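DNMT2 (Spodoptera frugiperda, PDB 4H0N) probably methylates cytosine 38 in the anticodon loop of tRNA(Asp), with S-adenosyl-L-methionine as methyl donor, and probably also cytosine in DNA. Local coordinates at residues Gly104-Leu109 / Asp134-Cys139; Asn111-Leu116 / Ala166-Leu171. The protein carries 3 engineered substitutions. All blocks are in the same frame, centred on the assembly; numbering follows the deposited sequence.

In the fold
Contact 1 joins the last part of helix 99-105 and the residues just after it to the end of helix 127-138, and contact 2 pairs two strands of the central sheet; their centres are about 11 Å apart. Their segments alternate along the chain, because strand 114-119 follows helix 99-105 and precedes helix 127-138. The two contacts meet through apolar side chains: Leu106 CD1 lies 3.9 Å from Ile115 CD1, and Leu136 CD1 lies 3.7 Å from Ala166 CB. Contact 1 carries the bound calcium ion, about 11 Å from the side chain of Arg168 in contact 2. The side chain of Ile115 is about 13 Å from bound S-adenosyl-L-homocysteine.

Contact 1: Gly104-Leu109 / Asp134-Cys139; sequences GILDQL and DKLKEC. With CA (calcium ion), chain F.
Leu106 lays its side chain along the start of Lys135 and meets Leu136 with a methyl group, CD2 to CD2 at 3.6 Å. Leu106 and Lys135 run past each other in opposite directions, Leu106 CB lying 4.0 Å from Lys135 CG, so the lysine gives its aliphatic part to the leucine and its charge to the oxygens beside the calcium ion. This double nature suits a lysine to the edge of a partly buried interface. Its CG is anti to the backbone N (chi1 -164°), and bends at chi2 and chi4 bring the amino group round to the other segment. There NZ donates a hydrogen bond to Ile103 O and a weak one, part of a salt bridge, to Asp107 OD1 at 3.3 Å. Gly104 O is near NZ, but at an angle too poor for a hydrogen bond.

Asp107 serves two cations with one oxygen. With CG held between the backbone N and the carbonyl carbon (chi1 59°), OD1 binds the calcium ion at 2.5 Å, and Gly104 O is a longer ligand at 2.9 Å. The shared carboxylate probably offsets the repulsion between metal and ammonium. Cys139, just past helix 127-138, packs against the same turn: its SG lies 3.7 Å from Asp107 CA and 4.2 Å from Leu106 CG, a compact apolar group where the segments come close. Leu136 continues inward onto Cys164 of strand 161-168, while Ile105 rests on Ile65 of helix 62-67. Helices packed on one face of a central sheet are characteristic of the Rossmann-like fold of class I methyltransferases.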
loop_
_atom_site.group_PDB
_atom_site.type_symbol
_atom_site.label_atom_id
_atom_site.label_comp_id
_atom_site.label_asym_id
_atom_site.label_seq_id
_atom_site.Cartn_x
_atom_site.Cartn_y
_atom_site.Cartn_z
ATOM N N GLY A 104 2.720 20.020 -12.164
ATOM C CA GLY A 104 3.376 21.115 -12.847
ATOM C C GLY A 104 4.255 20.630 -13.979
ATOM O O GLY A 104 4.004 20.969 -15.127
ATOM N N ILE A 105 5.255 19.811 -13.664
ATOM C CA ILE A 105 6.273 19.430 -14.638
ATOM C C ILE A 105 5.818 18.414 -15.673
ATOM O O ILE A 105 6.641 17.909 -16.431
ATOM C CB ILE A 105 7.538 18.845 -13.968
ATOM C CG1 ILE A 105 7.193 17.576 -13.187
ATOM C CG2 ILE A 105 8.221 19.882 -13.089
ATOM C CD1 ILE A 105 8.400 16.733 -12.848
ATOM N N LEU A 106 4.529 18.104 -15.719
ATOM C CA LEU A 106 4.058 17.067 -16.632
ATOM C C LEU A 106 4.212 17.437 -18.114
ATOM O O LEU A 106 4.593 16.603 -18.936
ATOM C CB LEU A 106 2.610 16.681 -16.317
ATOM C CG LEU A 106 2.150 15.353 -16.926
ATOM C CD1 LEU A 106 3.159 14.235 -16.658
ATOM C CD2 LEU A 106 0.783 14.983 -16.377
ATOM N N ASP A 107 3.932 18.692 -18.448
ATOM C CA ASP A 107 3.986 19.150 -19.833
ATOM C C ASP A 107 5.395 19.116 -20.428
ATOM O O ASP A 107 5.570 19.285 -21.636
ATOM C CB ASP A 107 3.422 20.567 -19.940
ATOM C CG ASP A 107 4.180 21.556 -19.083
ATOM O OD1 ASP A 107 4.537 21.188 -17.951
ATOM O OD2 ASP A 107 4.427 22.692 -19.539
ATOM N N GLN A 108 6.400 18.913 -19.587
ATOM C CA GLN A 108 7.774 18.875 -20.066
ATOM C C GLN A 108 8.420 17.528 -19.787
ATOM O O GLN A 108 9.644 17.393 -19.817
ATOM C CB GLN A 108 8.584 20.013 -19.458
ATOM C CG GLN A 108 8.289 20.236 -17.997
ATOM C CD GLN A 108 8.637 21.637 -17.548
ATOM O OE1 GLN A 108 8.530 22.590 -18.321
ATOM N NE2 GLN A 108 9.051 21.773 -16.292
ATOM N N LEU A 109 7.588 16.532 -19.506
ATOM C CA LEU A 109 8.052 15.157 -19.414
ATOM C C LEU A 109 7.737 14.484 -20.743
ATOM O O LEU A 109 6.952 13.536 -20.806
ATOM C CB LEU A 109 7.386 14.434 -18.241
ATOM C CG LEU A 109 7.736 15.020 -16.864
ATOM C CD1 LEU A 109 7.088 14.249 -15.720
ATOM C CD2 LEU A 109 9.245 15.100 -16.665
ATOM N N ASP A 134 -6.979 17.152 -15.079
ATOM C CA ASP A 134 -6.994 18.284 -15.989
ATOM C C ASP A 134 -5.646 18.469 -16.680
ATOM O O ASP A 134 -5.587 18.875 -17.839
ATOM C CB ASP A 134 -7.347 19.549 -15.221
ATOM C CG ASP A 134 -7.477 20.748 -16.117
ATOM O OD1 ASP A 134 -8.616 21.030 -16.548
ATOM O OD2 ASP A 134 -6.445 21.401 -16.391
ATOM N N LYS A 135 -4.567 18.175 -15.963
ATOM C CA LYS A 135 -3.237 18.290 -16.538
ATOM C C LYS A 135 -2.979 17.144 -17.508
ATOM O O LYS A 135 -2.241 17.301 -18.477
ATOM C CB LYS A 135 -2.157 18.321 -15.451
ATOM C CG LYS A 135 -0.803 18.812 -15.952
ATOM C CD LYS A 135 -0.939 20.222 -16.510
ATOM C CE LYS A 135 0.235 20.623 -17.392
ATOM N NZ LYS A 135 1.484 20.867 -16.626
ATOM N N LEU A 136 -3.587 15.993 -17.246
ATOM C CA LEU A 136 -3.474 14.860 -18.160
ATOM C C LEU A 136 -4.088 15.179 -19.532
ATOM O O LEU A 136 -3.443 14.997 -20.568
ATOM C CB LEU A 136 -4.123 13.607 -17.568
ATOM C CG LEU A 136 -3.489 12.977 -16.323
ATOM C CD1 LEU A 136 -4.243 11.713 -15.927
ATOM C CD2 LEU A 136 -2.023 12.665 -16.551
ATOM N N LYS A 137 -5.332 15.651 -19.528
ATOM C CA LYS A 137 -6.031 15.993 -20.761
ATOM C C LYS A 137 -5.245 17.018 -21.563
ATOM O O LYS A 137 -5.175 16.938 -22.786
ATOM C CB LYS A 137 -7.417 16.561 -20.454
ATOM C CG LYS A 137 -8.432 15.570 -19.924
ATOM C CD LYS A 137 -9.688 16.310 -19.476
ATOM C CE LYS A 137 -10.955 15.553 -19.841
ATOM N NZ LYS A 137 -10.985 14.184 -19.255
ATOM N N GLU A 138 -4.662 17.982 -20.857
ATOM C CA GLU A 138 -3.889 19.053 -21.472
ATOM C C GLU A 138 -2.668 18.507 -22.189
ATOM O O GLU A 138 -2.240 19.060 -23.204
ATOM C CB GLU A 138 -3.435 20.046 -20.399
ATOM C CG GLU A 138 -3.955 21.462 -20.570
ATOM C CD GLU A 138 -3.930 22.246 -19.269
ATOM O OE1 GLU A 138 -2.840 22.395 -18.675
ATOM O OE2 GLU A 138 -5.006 22.700 -18.831
ATOM N N CYS A 139 -2.107 17.425 -21.654
ATOM C CA CYS A 139 -0.872 16.856 -22.186
ATOM C C CYS A 139 -1.142 15.656 -23.088
ATOM O O CYS A 139 -0.252 14.839 -23.334
ATOM C CB CYS A 139 0.071 16.466 -21.047
ATOM S SG CYS A 139 0.518 17.843 -19.957
HETATM CA CA CA F . 4.730 23.306 -16.645
#

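Contact 2: Asn111-Leu116 / Ala166-Leu171; sequences NVDYIL and ARRNNL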
loop_
_atom_site.group_PDB
_atom_site.type_symbol
_atom_site.label_atom_id
_atom_site.label_comp_id
_atom_site.label_asym_id
_atom_site.label_seq_id
_atom_site.Cartn_x
_atom_site.Cartn_y
_atom_site.Cartn_z
ATOM N N ASN A 111 9.038 12.466 -22.845
ATOM C CA ASN A 111 9.269 11.045 -23.095
ATOM C C ASN A 111 8.297 10.132 -22.343
ATOM O O ASN A 111 8.014 9.018 -22.795
ATOM C CB ASN A 111 10.712 10.662 -22.737
ATOM C CG ASN A 111 11.163 9.357 -23.393
ATOM O OD1 ASN A 111 12.257 9.286 -23.952
ATOM N ND2 ASN A 111 10.330 8.324 -23.323
ATOM N N VAL A 112 7.809 10.588 -21.194
ATOM C CA VAL A 112 6.928 9.771 -20.369
ATOM C C VAL A 112 5.637 9.375 -21.089
ATOM O O VAL A 112 4.840 10.229 -21.476
ATOM C CB VAL A 112 6.594 10.470 -19.048
ATOM C CG1 VAL A 112 5.642 9.617 -18.230
ATOM C CG2 VAL A 112 7.873 10.740 -18.267
ATOM N N ASP A 113 5.444 8.066 -21.261
ATOM C CA ASP A 113 4.295 7.534 -21.996
ATOM C C ASP A 113 3.231 6.917 -21.091
ATOM O O ASP A 113 2.033 7.018 -21.361
ATOM C CB ASP A 113 4.751 6.490 -23.021
ATOM C CG ASP A 113 5.290 7.113 -24.292
ATOM O OD1 ASP A 113 4.792 8.186 -24.689
ATOM O OD2 ASP A 113 6.208 6.524 -24.899
ATOM N N TYR A 114 3.668 6.264 -20.027
ATOM C CA TYR A 114 2.744 5.566 -19.158
ATOM C C TYR A 114 2.894 6.029 -17.719
ATOM O O TYR A 114 4.001 6.105 -17.194
ATOM C CB TYR A 114 2.987 4.061 -19.240
ATOM C CG TYR A 114 3.106 3.526 -20.647
ATOM C CD1 TYR A 114 4.346 3.423 -21.267
ATOM C CD2 TYR A 114 1.983 3.103 -21.350
ATOM C CE1 TYR A 114 4.466 2.922 -22.553
ATOM C CE2 TYR A 114 2.093 2.599 -22.635
ATOM C CZ TYR A 114 3.335 2.512 -23.232
ATOM O OH TYR A 114 3.447 2.015 -24.515
ATOM N N ILE A 115 1.774 6.333 -17.080
ATOM C CA ILE A 115 1.785 6.727 -15.679
ATOM C C ILE A 115 0.811 5.852 -14.917
ATOM O O ILE A 115 -0.319 5.653 -15.358
ATOM C CB ILE A 115 1.356 8.197 -15.506
ATOM C CG1 ILE A 115 2.327 9.132 -16.223
ATOM C CG2 ILE A 115 1.290 8.569 -14.045
ATOM C CD1 ILE A 115 1.923 10.596 -16.153
ATOM N N LEU A 116 1.253 5.310 -13.784
ATOM C CA LEU A 116 0.351 4.636 -12.850
ATOM C C LEU A 116 0.515 5.236 -11.465
ATOM O O LEU A 116 1.617 5.254 -10.921
ATOM C CB LEU A 116 0.614 3.126 -12.797
ATOM C CG LEU A 116 -0.380 2.282 -11.984
ATOM C CD1 LEU A 116 -0.495 0.900 -12.599
ATOM C CD2 LEU A 116 0.008 2.173 -10.508
ATOM N N ALA A 166 -2.793 6.283 -16.537
ATOM C CA ALA A 166 -2.766 7.346 -17.537
ATOM C C ALA A 166 -1.786 6.995 -18.642
ATOM O O ALA A 166 -0.734 6.409 -18.393
ATOM C CB ALA A 166 -2.403 8.669 -16.900
ATOM N N ARG A 167 -2.133 7.376 -19.863
ATOM C CA ARG A 167 -1.454 6.871 -21.040
ATOM C C ARG A 167 -1.527 7.891 -22.182
ATOM O O ARG A 167 -2.521 8.610 -22.317
ATOM C CB ARG A 167 -2.144 5.578 -21.450
ATOM C CG ARG A 167 -1.359 4.688 -22.352
ATOM C CD ARG A 167 -2.243 3.549 -22.798
ATOM N NE ARG A 167 -1.993 3.186 -24.188
ATOM C CZ ARG A 167 -1.448 2.041 -24.570
ATOM N NH1 ARG A 167 -1.108 1.131 -23.665
ATOM N NH2 ARG A 167 -1.255 1.801 -25.858
ATOM N N ARG A 168 -0.473 7.961 -22.995
ATOM C CA ARG A 168 -0.464 8.844 -24.163
ATOM C C ARG A 168 -1.438 8.344 -25.219
ATOM O O ARG A 168 -1.486 7.147 -25.510
ATOM C CB ARG A 168 0.946 8.966 -24.746
ATOM C CG ARG A 168 1.813 9.993 -24.038
ATOM C CD ARG A 168 1.828 11.325 -24.778
ATOM N NE ARG A 168 2.068 12.455 -23.880
ATOM C CZ ARG A 168 3.234 12.727 -23.296
ATOM N NH1 ARG A 168 4.284 11.944 -23.500
ATOM N NH2 ARG A 168 3.349 13.782 -22.499
ATOM N N ASN A 169 -2.214 9.257 -25.797
ATOM C CA ASN A 169 -3.309 8.851 -26.674
ATOM C C ASN A 169 -2.899 8.426 -28.069
ATOM O O ASN A 169 -3.733 7.962 -28.837
ATOM C CB ASN A 169 -4.420 9.909 -26.740
ATOM C CG ASN A 169 -3.929 11.268 -27.216
ATOM O OD1 ASN A 169 -2.891 11.386 -27.868
ATOM N ND2 ASN A 169 -4.692 12.307 -26.895
ATOM N N ASN A 170 -1.621 8.571 -28.395
ATOM C CA ASN A 170 -1.138 8.183 -29.717
ATOM C C ASN A 170 -0.602 6.754 -29.746
ATOM O O ASN A 170 -0.080 6.288 -30.759
ATOM C CB ASN A 170 -0.089 9.170 -30.224
ATOM C CG ASN A 170 0.997 9.440 -29.204
ATOM O OD1 ASN A 170 0.886 9.045 -28.044
ATOM N ND2 ASN A 170 2.049 10.127 -29.630
ATOM N N LEU A 171 -0.736 6.068 -28.619
ATOM C CA LEU A 171 -0.406 4.659 -28.534
ATOM C C LEU A 171 -1.731 3.917 -28.468
ATOM O O LEU A 171 -2.593 4.253 -27.655
ATOM C CB LEU A 171 0.423 4.392 -27.278
ATOM C CG LEU A 171 1.446 5.480 -26.930
ATOM C CD1 LEU A 171 2.074 5.237 -25.564
ATOM C CD2 LEU A 171 2.516 5.581 -28.008
#
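Ile115 and Ala166 form the tight end of this antiparallel strand pair, exchanging two backbone hydrogen bonds. Ile115 N to Ala166 O is 2.8 Å and nearly straight (173°), and Ala166 N returns the bond to Ile115 O. Their CB atoms stand 4.0 Å apart; the small alanine lets the branched isoleucine sit close under the helices. Tyr114 and Arg167, the adjoining non-hydrogen-bonded pair, occupy the other face and extend side by side. Arg167 NH1 comes to the edge of the tyrosine ring, 3.7 Å from CE2, with ring and guanidinium planes 75° apart, and is hydrogen-bonded to Leu331 O.

Past the Arg168 N to Asp113 O bond (3.1 Å) the pairing opens out. With CG anti to the carbonyl carbon (chi1 -83°), Arg168 sets CG 3.5 Å from Asp113 OD1 and bends at chi2, but the NH1 to OD1 salt bridge is long (4.0 Å); weak bonds run from NE to Cys139 O and from NH1 to Asp110 O. Putting an alanine here would probably leave those two carbonyls without this donor and the Asp113 carboxylate without its positive mate. Leu171 swings back from the exposed turn at Asn169 and Asn170, its CD1 3.7 Å from Tyr114 OH.

Strand 72-75 flanks strand 114-119 on one edge, strand 141-148 borders strand 161-168 on the other, and helix 321-332 covers the Tyr114 face, where Phe332 stacks on the tyrosine ring.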